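Local coordinates for protein thiosulfate sulfurtransferase (Pseudomonas aeruginosa, PDB 1YT8) that probably transfers sulfur from thiosulfate to cyanide, as a sulfurtransferase built from several rhodanese-like domains, at residues P60-P65 against L86-V91; A25-R30 against T64-Y69; E54-V59 against P369-P374. All blocks are in the same frame, centred on the assembly; numbering follows the deposited sequence.

Contact 1. Residues P60-P65 against L86-V91; sequences PRRDTP and LGYSDV
The carbonyl oxygen of R62 is gripped by S89 N and by a water, and it also meets a carbon donor. S89 N donates to R62 O at 3.0 Å, a moderately bent bond (152°). Y88 CA makes a CA-H...O contact with R62 O at 3.3 Å. The water also donates to T64 O and accepts from D90 N, so one molecule ties two carbonyls of 60-65 to a backbone N-H of 86-91.

Beside this polar centre R62 CD lies over one face of the Y88 ring, toward its rim. R62 CD stands 3.9 Å from the centroid of the Y88 ring and 20° off its normal, a CH-pi contact. A bend at chi2 turns the R62 chain, and its guanidinium is only modestly inclined to the ring plane. A second water accepts from R62 NE and donates to L86 O. Y88 OH is hydrogen-bonded to V59 O and H56 ND1.

At the other end D90 CG is anti to its backbone N (chi1 -171°), which carries D90 OD2 to 3.5 Å from P65 CG. A third water joins D90 OD2 to D63 O, while D90 OD1 forms a salt bridge with R9.

R61-T64 is a type I turn, and G87, at positive phi, closes helix 75-85 in a Schellman motif. The contact pairs two loops, one leading from helix 51-58 into strand 66-69, the other from helix 75-85 into strand 91-94, at the end of the sheet where these adjacent parallel strands begin.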
# COMPACT_ATOMS: atom_id res chain seq x y z
N PRO A 60 8.86 4.35 12.66
CA PRO A 60 9.75 5.45 13.07
C PRO A 60 10.28 5.42 14.50
O PRO A 60 11.43 5.82 14.74
CB PRO A 60 8.90 6.70 12.79
CG PRO A 60 7.51 6.21 13.04
CD PRO A 60 7.51 4.86 12.35
N ARG A 61 9.47 4.96 15.45
CA ARG A 61 9.90 4.90 16.86
C ARG A 61 10.91 3.78 17.04
O ARG A 61 10.56 2.60 16.94
CB ARG A 61 8.70 4.66 17.78
CG ARG A 61 8.36 5.82 18.70
CD ARG A 61 8.01 5.29 20.09
NE ARG A 61 7.04 4.21 20.04
CZ ARG A 61 6.79 3.39 21.06
NH1 ARG A 61 7.45 3.53 22.20
NH2 ARG A 61 5.89 2.42 20.93
N ARG A 62 12.15 4.14 17.33
CA ARG A 62 13.21 3.15 17.49
C ARG A 62 12.99 2.14 18.60
O ARG A 62 13.56 1.04 18.56
CB ARG A 62 14.56 3.85 17.67
CG ARG A 62 14.96 4.76 16.50
CD ARG A 62 15.10 3.99 15.19
NE ARG A 62 15.73 4.79 14.14
CZ ARG A 62 15.11 5.70 13.39
NH1 ARG A 62 13.82 5.96 13.57
NH2 ARG A 62 15.79 6.38 12.48
N ASP A 63 12.18 2.48 19.60
CA ASP A 63 11.93 1.54 20.69
C ASP A 63 10.55 0.88 20.61
O ASP A 63 10.01 0.40 21.61
CB ASP A 63 12.13 2.23 22.05
CG ASP A 63 11.04 3.23 22.38
OD1 ASP A 63 10.50 3.87 21.45
OD2 ASP A 63 10.73 3.39 23.58
N THR A 64 9.98 0.84 19.40
CA THR A 64 8.68 0.20 19.19
C THR A 64 8.89 -1.31 19.32
O THR A 64 9.89 -1.84 18.84
CB THR A 64 8.14 0.43 17.75
OG1 THR A 64 7.95 1.83 17.53
CG2 THR A 64 6.82 -0.31 17.55
N PRO A 65 7.97 -2.01 20.00
CA PRO A 65 8.15 -3.46 20.12
C PRO A 65 7.97 -4.09 18.74
O PRO A 65 6.85 -4.17 18.23
CB PRO A 65 7.03 -3.86 21.08
CG PRO A 65 6.87 -2.64 21.94
CD PRO A 65 6.93 -1.53 20.91
N LEU A 86 20.43 -1.14 13.00
CA LEU A 86 19.87 0.12 12.51
C LEU A 86 19.43 1.01 13.67
O LEU A 86 19.00 2.14 13.47
CB LEU A 86 18.68 -0.13 11.57
CG LEU A 86 19.06 -0.69 10.19
CD1 LEU A 86 17.80 -1.02 9.41
CD2 LEU A 86 19.91 0.32 9.45
N GLY A 87 19.53 0.48 14.89
CA GLY A 87 19.16 1.26 16.05
C GLY A 87 17.88 0.88 16.77
O GLY A 87 17.51 1.54 17.74
N TYR A 88 17.18 -0.16 16.32
CA TYR A 88 15.95 -0.57 16.98
C TYR A 88 16.27 -1.37 18.25
O TYR A 88 16.93 -2.40 18.19
CB TYR A 88 15.07 -1.36 16.01
CG TYR A 88 14.48 -0.45 14.95
CD1 TYR A 88 13.33 0.30 15.21
CD2 TYR A 88 15.11 -0.28 13.71
CE1 TYR A 88 12.82 1.20 14.27
CE2 TYR A 88 14.61 0.62 12.77
CZ TYR A 88 13.46 1.35 13.05
OH TYR A 88 12.97 2.24 12.13
N SER A 89 15.80 -0.86 19.38
CA SER A 89 16.08 -1.43 20.69
C SER A 89 15.18 -2.52 21.27
O SER A 89 15.50 -3.09 22.31
CB SER A 89 16.17 -0.30 21.72
OG SER A 89 14.94 0.41 21.77
N ASP A 90 14.04 -2.79 20.63
CA ASP A 90 13.13 -3.81 21.15
C ASP A 90 12.69 -4.73 20.02
O ASP A 90 11.55 -4.67 19.55
CB ASP A 90 11.91 -3.14 21.79
CG ASP A 90 11.01 -4.11 22.55
OD1 ASP A 90 11.34 -5.32 22.62
OD2 ASP A 90 9.98 -3.67 23.09
N VAL A 91 13.60 -5.59 19.59
CA VAL A 91 13.33 -6.51 18.50
C VAL A 91 13.23 -7.95 18.99
O VAL A 91 13.99 -8.37 19.86
CB VAL A 91 14.44 -6.43 17.43
CG1 VAL A 91 14.06 -7.28 16.23
CG2 VAL A 91 14.65 -4.99 17.01
O HOH W 1 12.63 -1.70 18.49
O HOH W 2 18.29 4.91 14.63
O HOH W 3 9.87 -1.12 23.92

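Contact 2. Residues A25-R30 against T64-Y69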
# COMPACT_ATOMS: atom_id res chain seq x y z
N ALA A 25 4.73 -3.70 16.11
CA ALA A 25 4.95 -3.87 14.68
C ALA A 25 5.24 -5.35 14.47
O ALA A 25 6.28 -5.85 14.90
CB ALA A 25 6.12 -3.02 14.21
N LEU A 26 4.30 -6.06 13.85
CA LEU A 26 4.44 -7.48 13.55
C LEU A 26 4.81 -7.54 12.08
O LEU A 26 3.95 -7.35 11.21
CB LEU A 26 3.12 -8.21 13.80
CG LEU A 26 3.06 -9.70 13.49
CD1 LEU A 26 4.10 -10.45 14.31
CD2 LEU A 26 1.66 -10.23 13.79
N LEU A 27 6.08 -7.81 11.79
CA LEU A 27 6.55 -7.81 10.41
C LEU A 27 6.86 -9.17 9.79
O LEU A 27 7.66 -9.93 10.32
CB LEU A 27 7.80 -6.93 10.31
CG LEU A 27 7.71 -5.51 10.86
CD1 LEU A 27 9.08 -4.83 10.75
CD2 LEU A 27 6.66 -4.72 10.09
N ASP A 28 6.21 -9.44 8.66
CA ASP A 28 6.43 -10.68 7.92
C ASP A 28 7.55 -10.27 6.96
O ASP A 28 7.34 -9.43 6.08
CB ASP A 28 5.18 -11.04 7.12
CG ASP A 28 5.28 -12.42 6.46
OD1 ASP A 28 6.38 -12.79 6.00
OD2 ASP A 28 4.25 -13.12 6.40
N VAL A 29 8.74 -10.84 7.13
CA VAL A 29 9.86 -10.47 6.27
C VAL A 29 10.05 -11.30 5.00
O VAL A 29 11.03 -11.12 4.28
CB VAL A 29 11.19 -10.47 7.07
CG1 VAL A 29 11.12 -9.39 8.15
CG2 VAL A 29 11.45 -11.84 7.69
N ARG A 30 9.12 -12.20 4.72
CA ARG A 30 9.19 -13.00 3.50
C ARG A 30 8.80 -12.09 2.33
O ARG A 30 8.37 -10.95 2.55
CB ARG A 30 8.20 -14.17 3.56
CG ARG A 30 8.48 -15.20 4.64
CD ARG A 30 7.37 -16.24 4.69
NE ARG A 30 6.12 -15.68 5.20
CZ ARG A 30 4.94 -16.30 5.12
NH1 ARG A 30 4.85 -17.49 4.55
NH2 ARG A 30 3.86 -15.72 5.62
N THR A 64 9.98 0.84 19.40
CA THR A 64 8.68 0.20 19.19
C THR A 64 8.89 -1.31 19.32
O THR A 64 9.89 -1.84 18.84
CB THR A 64 8.14 0.43 17.75
OG1 THR A 64 7.95 1.83 17.53
CG2 THR A 64 6.82 -0.31 17.55
N PRO A 65 7.97 -2.01 20.00
CA PRO A 65 8.15 -3.46 20.12
C PRO A 65 7.97 -4.09 18.74
O PRO A 65 6.85 -4.17 18.23
CB PRO A 65 7.03 -3.86 21.08
CG PRO A 65 6.87 -2.64 21.94
CD PRO A 65 6.93 -1.53 20.91
N ILE A 66 9.07 -4.52 18.13
CA ILE A 66 9.01 -5.14 16.81
C ILE A 66 9.18 -6.65 16.90
O ILE A 66 10.10 -7.13 17.56
CB ILE A 66 10.14 -4.60 15.89
CG1 ILE A 66 10.01 -3.09 15.73
CG2 ILE A 66 10.07 -5.30 14.53
CD1 ILE A 66 11.21 -2.47 15.04
N THR A 67 8.30 -7.38 16.24
CA THR A 67 8.36 -8.83 16.22
C THR A 67 8.37 -9.27 14.75
O THR A 67 7.39 -9.08 14.03
CB THR A 67 7.15 -9.47 16.94
OG1 THR A 67 7.12 -9.04 18.31
CG2 THR A 67 7.25 -11.00 16.91
N VAL A 68 9.48 -9.86 14.31
CA VAL A 68 9.60 -10.32 12.93
C VAL A 68 9.36 -11.82 12.82
O VAL A 68 9.53 -12.56 13.79
CB VAL A 68 11.01 -10.00 12.35
CG1 VAL A 68 11.24 -8.50 12.32
CG2 VAL A 68 12.09 -10.68 13.19
N TYR A 69 8.97 -12.28 11.64
CA TYR A 69 8.73 -13.71 11.45
C TYR A 69 8.75 -14.10 9.98
O TYR A 69 8.65 -13.26 9.09
CB TYR A 69 7.38 -14.11 12.05
CG TYR A 69 6.17 -13.77 11.19
CD1 TYR A 69 5.69 -14.67 10.23
CD2 TYR A 69 5.53 -12.53 11.29
CE1 TYR A 69 4.61 -14.34 9.39
CE2 TYR A 69 4.45 -12.19 10.46
CZ TYR A 69 4.00 -13.10 9.51
OH TYR A 69 2.95 -12.77 8.67
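Five backbone hydrogen bonds join A25-R30 to T64-Y69 in parallel register, with A25 beside I66, L26 beside T67, L27 beside V68 and D28 beside Y69. The donors alternate: A25 N to P65 O, T67 N to A25 O, L27 N to T67 O, Y69 N to L27 O and V29 N to Y69 O. The T67 N to A25 O bond, at 2.9 Å and 172°, is the straightest, whereas Y69 N to L27 O bends to 141°. The short strand axes lie 4.8 Å apart and run nearly parallel.

D28 has its carboxylate satisfied on both oxygens. R30 grips it side-on in the guanidinium plane: R30 NE reaches D28 OD1 at 3.0 Å, R30 NH2 reaches D28 OD2 at 2.7 Å, and both oxygens use their syn lone pairs. D28 OD1 also accepts from R30 N, an Asx turn, and Y69 OH adds a weak bond to D28 OD2 at 2.6 Å. With chi1 at 79°, the Y69 side chain leans across to D28, whose CA sits over one ring face, 3.9 Å from the centroid. T67 OG1 is satisfied by R9 NE, and R30 NH2 has a second acceptor in A38 O.

On the face of A25, I66, L27 and V68 the packing is apolar, with L27 CD1 3.9 Å from I66 CG2.

Both strands are interior to the five-stranded parallel sheet of a rhodanese-like domain: 25-28 borders 44-45, and 66-69 borders 91-94. Helix 75-85 covers I66 and V68, while W101 of helix 97-103 packs on L26 from the opposite face.

Contact 3. Residues E54-V59 against P369-P374; sequences EIHARV and PLPRQP
H56 overlaps the loop with the rim of its imidazole, which is applied to the backbone between L370 and P371. H56 CD2 lies 3.7 Å from L370 C, and that carbon is at the ring edge, near its plane. H56 NE2 comes 3.5 Å from P371 CB, where the proline approaches obliquely. With CG anti to the carbonyl carbon (chi1 -70°), the ring extends from the helix alongside this proline-rich chain, and I55 CG2 sits over one of its faces. The other ring nitrogen, ND1, has its partner in Y88. Closer to the helix, P369 uses its ring carbons to fill the angle between two successive residues. P369 CG is 3.8 Å from H56 CB, and the same CG is 3.8 Å from A57 CB, an apolar contact.

The two segments come from different parts of a multidomain chain. H56 and A57 belong to helix 51-58 of the first rhodanese-like domain, whereas P369-P374 runs between strand 348-352, in the third parallel sheet, and strand 378-379, in the fourth. The contact thus docks an interdomain connection against a helix more than 300 residues earlier in sequence.

The polar link between the segments is a water that accepts from H56 N at 3.0 Å and lies 2.8 Å from P369 O. The helix is kinked here: the N of H56 and of A57 make no i to i-4 bond, and the water takes up the H56 N-H. A57 N makes a 3-10-type i to i-3 bond to E54 O at 3.0 Å, an oxygen that R58 N shares. P371 also packs on L86 and on F445 of helix 441-454.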
# COMPACT_ATOMS: atom_id res chain seq x y z
N GLU A 54 12.34 1.01 3.89
CA GLU A 54 11.05 1.44 4.42
C GLU A 54 10.87 1.45 5.94
O GLU A 54 9.95 2.08 6.44
CB GLU A 54 9.94 0.56 3.83
CG GLU A 54 9.83 0.61 2.31
CD GLU A 54 8.72 -0.27 1.77
OE1 GLU A 54 7.96 -0.86 2.58
OE2 GLU A 54 8.60 -0.38 0.53
N ILE A 55 11.75 0.76 6.65
CA ILE A 55 11.62 0.67 8.10
C ILE A 55 11.51 1.99 8.86
O ILE A 55 10.66 2.12 9.75
CB ILE A 55 12.76 -0.19 8.71
CG1 ILE A 55 12.42 -0.56 10.16
CG2 ILE A 55 14.09 0.55 8.63
CD1 ILE A 55 11.24 -1.51 10.29
N HIS A 56 12.32 2.98 8.51
CA HIS A 56 12.26 4.26 9.22
C HIS A 56 10.97 5.03 9.00
O HIS A 56 10.61 5.89 9.80
CB HIS A 56 13.46 5.13 8.86
CG HIS A 56 14.76 4.63 9.41
ND1 HIS A 56 14.82 3.87 10.56
CD2 HIS A 56 16.03 4.79 8.99
CE1 HIS A 56 16.08 3.59 10.83
NE2 HIS A 56 16.84 4.13 9.89
N ALA A 57 10.26 4.72 7.92
CA ALA A 57 9.00 5.39 7.63
C ALA A 57 7.82 4.62 8.23
O ALA A 57 6.90 5.21 8.79
CB ALA A 57 8.81 5.55 6.12
N ARG A 58 7.86 3.29 8.13
CA ARG A 58 6.78 2.46 8.65
C ARG A 58 6.84 2.20 10.15
O ARG A 58 5.81 1.95 10.79
CB ARG A 58 6.73 1.15 7.86
CG ARG A 58 6.51 1.38 6.37
CD ARG A 58 6.56 0.10 5.56
NE ARG A 58 5.43 -0.78 5.82
CZ ARG A 58 5.25 -1.94 5.20
NH1 ARG A 58 6.12 -2.34 4.29
NH2 ARG A 58 4.19 -2.70 5.49
N VAL A 59 8.04 2.25 10.72
CA VAL A 59 8.23 2.03 12.16
C VAL A 59 9.25 3.07 12.62
O VAL A 59 10.39 2.73 12.94
CB VAL A 59 8.76 0.61 12.46
CG1 VAL A 59 8.78 0.37 13.97
CG2 VAL A 59 7.89 -0.44 11.78
N PRO A 369 12.56 8.51 4.61
CA PRO A 369 13.69 8.55 5.54
C PRO A 369 14.52 7.28 5.38
O PRO A 369 13.99 6.17 5.39
CB PRO A 369 13.01 8.63 6.90
CG PRO A 369 11.77 7.81 6.69
CD PRO A 369 11.29 8.28 5.33
N LEU A 370 15.83 7.44 5.21
CA LEU A 370 16.70 6.30 5.03
C LEU A 370 17.81 6.24 6.07
O LEU A 370 18.19 7.25 6.66
CB LEU A 370 17.34 6.33 3.64
CG LEU A 370 16.43 6.24 2.41
CD1 LEU A 370 17.26 6.51 1.16
CD2 LEU A 370 15.77 4.86 2.33
N PRO A 371 18.34 5.03 6.32
CA PRO A 371 19.42 4.88 7.29
C PRO A 371 20.71 5.31 6.59
O PRO A 371 20.67 5.73 5.43
CB PRO A 371 19.39 3.39 7.60
CG PRO A 371 18.97 2.79 6.30
CD PRO A 371 17.87 3.72 5.84
N ARG A 372 21.85 5.22 7.27
CA ARG A 372 23.10 5.61 6.65
C ARG A 372 23.36 4.74 5.42
O ARG A 372 23.17 3.52 5.47
CB ARG A 372 24.26 5.47 7.65
CG ARG A 372 25.63 5.75 7.06
CD ARG A 372 26.72 5.93 8.12
NE ARG A 372 26.74 4.86 9.12
CZ ARG A 372 26.06 4.87 10.26
NH1 ARG A 372 25.29 5.91 10.56
NH2 ARG A 372 26.14 3.85 11.09
N GLN A 373 23.77 5.37 4.33
CA GLN A 373 24.06 4.66 3.08
C GLN A 373 25.41 3.94 3.18
O GLN A 373 26.42 4.58 3.44
CB GLN A 373 24.11 5.64 1.91
CG GLN A 373 23.05 5.43 0.84
CD GLN A 373 21.68 5.88 1.28
OE1 GLN A 373 21.16 5.42 2.30
NE2 GLN A 373 21.08 6.78 0.51
N PRO A 374 25.43 2.61 2.97
CA PRO A 374 26.71 1.90 3.05
C PRO A 374 27.65 2.32 1.91
O PRO A 374 27.20 2.79 0.87
CB PRO A 374 26.30 0.43 2.96
CG PRO A 374 25.03 0.48 2.17
CD PRO A 374 24.32 1.67 2.75
O HOH W 4 14.07 3.44 6.10

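Contact 2 is core, with none of its touching residues exposed, and its chemistry is a regular ladder of backbone bonds plus a buried carboxylate. Contacts 1 and 3 are surface contacts: contact 1 has one direct hydrogen bond supplemented by waters, and contact 3 relies on proline and imidazole packing with a single water. Contacts 1 and 2 share T64 and P65, the entry to strand 66-69, and D90 O probably accepts from I66 N. Y88 joins contact 1 to contact 3 through H56 and V59. Contacts 2 and 3 meet where V59 packs on A25 and I66. Contacts 1 and 2 lie within one rhodanese-like domain; contact 3 joins it to a loop some 310 residues on.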